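Local coordinates for regulatory protein PCRH (Pseudomonas aeruginosa, PDB 2XCB) that acts as a type III secretion chaperone, binding the chaperone-binding region of the translocator protein PopD, at residues L24-N27 with Q28-G32; C61-L65 with G66-Q70. One frame throughout, in Å; residues are numbered along the deposited sequence. Where two conformers were deposited one is given.

Contact 1 (L24-N27 with Q28-G32)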
# COMPACT_ATOMS: atom_id res chain seq x y z
N LEU A 24 5.80 -3.97 1.26
CA LEU A 24 5.02 -4.36 0.09
C LEU A 24 5.74 -3.81 -1.14
O LEU A 24 5.98 -4.55 -2.11
CB LEU A 24 3.55 -3.87 0.19
CG LEU A 24 2.51 -4.25 -0.88
CD1 LEU A 24 1.14 -4.35 -0.25
CD2 LEU A 24 2.41 -3.19 -1.92
N GLY A 25 6.13 -2.54 -1.05
CA GLY A 25 6.84 -1.86 -2.13
C GLY A 25 8.17 -2.47 -2.41
O GLY A 25 8.51 -2.68 -3.55
N PHE A 26 8.94 -2.75 -1.37
CA PHE A 26 10.22 -3.43 -1.51
C PHE A 26 10.05 -4.78 -2.24
O PHE A 26 10.92 -5.19 -3.05
CB PHE A 26 10.78 -3.66 -0.11
CG PHE A 26 12.03 -4.53 -0.06
CD1 PHE A 26 13.30 -3.95 -0.06
CD2 PHE A 26 11.94 -5.91 0.05
CE1 PHE A 26 14.48 -4.75 0.01
CE2 PHE A 26 13.10 -6.71 0.14
CZ PHE A 26 14.37 -6.13 0.12
N ASN A 27 8.99 -5.51 -1.89
CA ASN A 27 8.81 -6.85 -2.45
C ASN A 27 8.48 -6.81 -3.93
O ASN A 27 9.05 -7.58 -4.71
CB ASN A 27 7.82 -7.71 -1.62
CG ASN A 27 8.41 -8.13 -0.28
OD1 ASN A 27 9.62 -8.26 -0.12
ND2 ASN A 27 7.54 -8.29 0.70
N GLN A 28 7.63 -5.87 -4.31
CA GLN A 28 7.33 -5.64 -5.71
C GLN A 28 8.60 -5.24 -6.51
O GLN A 28 8.82 -5.74 -7.65
CB GLN A 28 6.21 -4.62 -5.88
CG GLN A 28 4.89 -5.08 -5.25
CD GLN A 28 4.48 -6.48 -5.69
OE1 GLN A 28 4.90 -7.49 -5.13
NE2 GLN A 28 3.65 -6.55 -6.69
N TYR A 29 9.43 -4.40 -5.88
CA TYR A 29 10.75 -4.08 -6.44
C TYR A 29 11.62 -5.31 -6.66
O TYR A 29 12.14 -5.47 -7.76
CB TYR A 29 11.50 -3.04 -5.58
CG TYR A 29 12.82 -2.62 -6.20
CD1 TYR A 29 12.87 -1.73 -7.29
CD2 TYR A 29 14.01 -3.15 -5.74
CE1 TYR A 29 14.11 -1.39 -7.88
CE2 TYR A 29 15.23 -2.80 -6.29
CZ TYR A 29 15.28 -1.90 -7.33
OH TYR A 29 16.50 -1.63 -7.90
N GLN A 30 11.78 -6.17 -5.63
CA GLN A 30 12.55 -7.40 -5.76
C GLN A 30 12.02 -8.32 -6.91
O GLN A 30 12.76 -9.08 -7.48
CB GLN A 30 12.59 -8.22 -4.43
CG GLN A 30 13.10 -7.48 -3.19
CD GLN A 30 14.55 -7.01 -3.33
OE1 GLN A 30 15.48 -7.81 -3.24
NE2 GLN A 30 14.74 -5.72 -3.55
N ALA A 31 10.73 -8.26 -7.22
CA ALA A 31 10.14 -9.10 -8.26
C ALA A 31 10.13 -8.36 -9.63
O ALA A 31 9.54 -8.84 -10.59
CB ALA A 31 8.72 -9.49 -7.85
N GLY A 32 10.76 -7.20 -9.71
CA GLY A 32 10.86 -6.53 -11.01
C GLY A 32 9.56 -5.91 -11.45
O GLY A 32 9.42 -5.42 -12.60
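The torsions of Phe26 and Gln30 bring the two side chains together one helical turn apart. In Phe26 the ring carbon CG lies opposite the backbone N (chi1 172°), while Gln30 turns its CG beside its own N and bends again at chi2 (-62°), which folds its amide back over the ring. Ring and amide planes are only 6° apart, so the amide stacks on one face of the phenyl group, with Gln30 NE2 displaced toward the rim. Closer in, Gln30 CG makes a CH-pi contact and comes within 3.4 Å of Phe26 CE2. At the edge of the same ring, in its plane, sits Asn27 OD1.

The backbone beneath is regular alpha helix near its end. Gln28 N, Tyr29 N and Gln30 N donate nearly straight bonds to the carbonyls of Leu24, Gly25 and Phe26, the tightest being Gln30 N to Phe26 O at 2.9 Å. The bond from Ala31 N to Asn27 O is more bent than these three, and Gly32, with positive phi, completes a Schellman motif through Gly32 N to Tyr29 O (2.9 Å) and Lys33 N to Gln28 O.

Other sides of this turn meet partners beyond it. Tyr29 OH hydrogen-bonds the backbone of the bound peptide, against which Phe26 also packs, and Gln28 NE2 makes a weak bond to Thr17 of the second subunit.

The stack sets a polar amide flat against an aromatic face; together with the CH-pi contact, it probably helps keep ring and amide flat against each other beside the peptide.

Contact 2 (C61-L65 with G66-Q70)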
# COMPACT_ATOMS: atom_id res chain seq x y z
N CYS A 61 13.10 2.60 -8.67
CA CYS A 61 12.04 2.18 -9.59
C CYS A 61 12.07 2.92 -10.89
O CYS A 61 11.97 2.31 -11.93
CB CYS A 61 10.63 2.36 -8.97
SG CYS A 61 10.36 1.26 -7.68
N ARG A 62 12.24 4.23 -10.81
CA ARG A 62 12.30 5.06 -11.98
C ARG A 62 13.57 4.77 -12.84
O ARG A 62 13.52 4.70 -14.08
CB ARG A 62 12.27 6.51 -11.53
CG ARG A 62 10.87 6.92 -11.07
CD ARG A 62 10.90 8.22 -10.31
NE ARG A 62 9.55 8.72 -10.10
CZ ARG A 62 9.22 9.93 -9.65
NH1 ARG A 62 10.14 10.83 -9.25
NH2 ARG A 62 7.92 10.20 -9.48
N GLN A 63 14.69 4.59 -12.15
CA GLN A 63 15.91 4.15 -12.83
C GLN A 63 15.67 2.88 -13.66
O GLN A 63 16.04 2.85 -14.83
CB GLN A 63 17.07 3.92 -11.85
CG GLN A 63 18.45 3.89 -12.58
CD GLN A 63 19.64 3.73 -11.62
OE1 GLN A 63 19.56 4.07 -10.47
NE2 GLN A 63 20.76 3.20 -12.14
N SER A 64 15.05 1.86 -13.06
CA SER A 64 14.83 0.58 -13.72
C SER A 64 13.88 0.67 -14.91
O SER A 64 13.93 -0.18 -15.80
CB SER A 64 14.31 -0.43 -12.74
OG SER A 64 15.37 -0.96 -12.00
N LEU A 65 13.03 1.70 -14.91
CA LEU A 65 12.10 2.01 -15.99
C LEU A 65 12.67 3.01 -17.00
O LEU A 65 11.98 3.45 -17.90
CB LEU A 65 10.84 2.65 -15.38
CG LEU A 65 9.94 1.68 -14.60
CD1 LEU A 65 8.87 2.51 -13.84
CD2 LEU A 65 9.29 0.67 -15.60
N GLY A 66 13.90 3.43 -16.80
CA GLY A 66 14.50 4.37 -17.78
C GLY A 66 14.06 5.76 -17.62
O GLY A 66 14.26 6.61 -18.53
N LEU A 67 13.46 6.09 -16.47
CA LEU A 67 13.06 7.46 -16.26
C LEU A 67 14.18 8.20 -15.51
O LEU A 67 13.98 8.58 -14.36
CB LEU A 67 11.76 7.53 -15.40
CG LEU A 67 10.59 6.88 -16.12
CD1 LEU A 67 9.38 6.84 -15.17
CD2 LEU A 67 10.27 7.67 -17.45
N TYR A 68 15.32 8.45 -16.15
CA TYR A 68 16.48 8.94 -15.41
C TYR A 68 16.35 10.32 -14.79
O TYR A 68 16.84 10.54 -13.71
CB TYR A 68 17.73 8.86 -16.31
CG TYR A 68 17.91 7.51 -16.90
CD1 TYR A 68 18.32 6.47 -16.09
CD2 TYR A 68 17.62 7.25 -18.26
CE1 TYR A 68 18.48 5.22 -16.59
CE2 TYR A 68 17.77 5.98 -18.79
CZ TYR A 68 18.22 4.97 -17.93
OH TYR A 68 18.40 3.73 -18.35
N GLU A 69 15.73 11.27 -15.49
CA GLU A 69 15.57 12.61 -14.94
C GLU A 69 14.67 12.57 -13.67
O GLU A 69 14.98 13.21 -12.65
CB GLU A 69 14.99 13.54 -15.99
CG GLU A 69 15.85 13.68 -17.22
CD GLU A 69 16.90 14.77 -17.11
OE1 GLU A 69 17.21 15.22 -15.97
OE2 GLU A 69 17.42 15.16 -18.18
N GLN A 70 13.58 11.79 -13.71
CA GLN A 70 12.72 11.67 -12.50
C GLN A 70 13.43 10.91 -11.38
O GLN A 70 13.25 11.25 -10.20
CB GLN A 70 11.41 10.99 -12.82
CG GLN A 70 10.59 11.79 -13.81
CD GLN A 70 9.20 11.15 -13.97
OE1 GLN A 70 8.62 10.71 -13.00
NE2 GLN A 70 8.68 11.10 -15.17
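Hydrogen bonding between Arg62 and Leu67, and between Gln63 and Gly66, closes helix 52-64. Leu67 N reaches Arg62 O at 2.8 Å. Gly66 N lies 3.0 Å from Gln63 O. This second donor stands well above the carbonyl plane, 65° out of it. With the positive phi of Gly66, the pair forms a Schellman motif. Leu67 then serves as the N-cap residue of helix 68-81 and the centre of an inverse gamma turn, so one helix passes to the next within a few residues.

The polar side-chain contact lies between Arg62 and Gln70. Arg62 runs extended from CG to NE, which carries its guanidinium alongside the first turn of the new helix. Arg62 NH1 donates to Gln70 O over 3.3 Å, approaching from above the carbonyl plane. Gln70 OE1 sits over the centre of one guanidinium face, 3.5 Å from Arg62 CZ, with the amide plane turned 78° against the guanidinium. Arg62 NE hydrogen-bonds Gln38 OE1 of helix 34-47, tying a third helix to this corner. The amide of Gln63, for its part, hydrogen-bonds Tyr75 and Glu94.

Apolar packing is lighter. Leu67 CB comes 4.0 Å from Arg62 CB, and Leu65 CB meets Leu67 CG at 4.3 Å. A ring-carbon to carbonyl contact is separate from these: Tyr68 CE1 lies 3.8 Å from Gln63 O.

Chemically, the guanidinium is held by two different means: N-H donation to a backbone carbonyl and to Gln38, and a carbonyl oxygen laid over its face. That oxygen would be expected to favour the positive charge electrostatically, without using an N-H.

In the fold
Both contacts are local, each at the C-terminal end of a helix closed by a Schellman glycine, in a chain whose only regular secondary structure is helix. Contact 1 lies within helix 15-30 and its exit, partly buried: its buried residues face helices 34-47 and 52-64, the second subunit and the bound peptide, while its aromatic-amide stack lies on the more exposed side. Contact 2 is a surface turn joining helix 52-64 to helix 68-81, where a guanidinium is shared among carbonyl oxygens; it reaches the peptide through Gln63. The two touch where Tyr29 CD1 packs 3.9 Å from Cys61 SG, and helix 34-47 supplies neighbours to each.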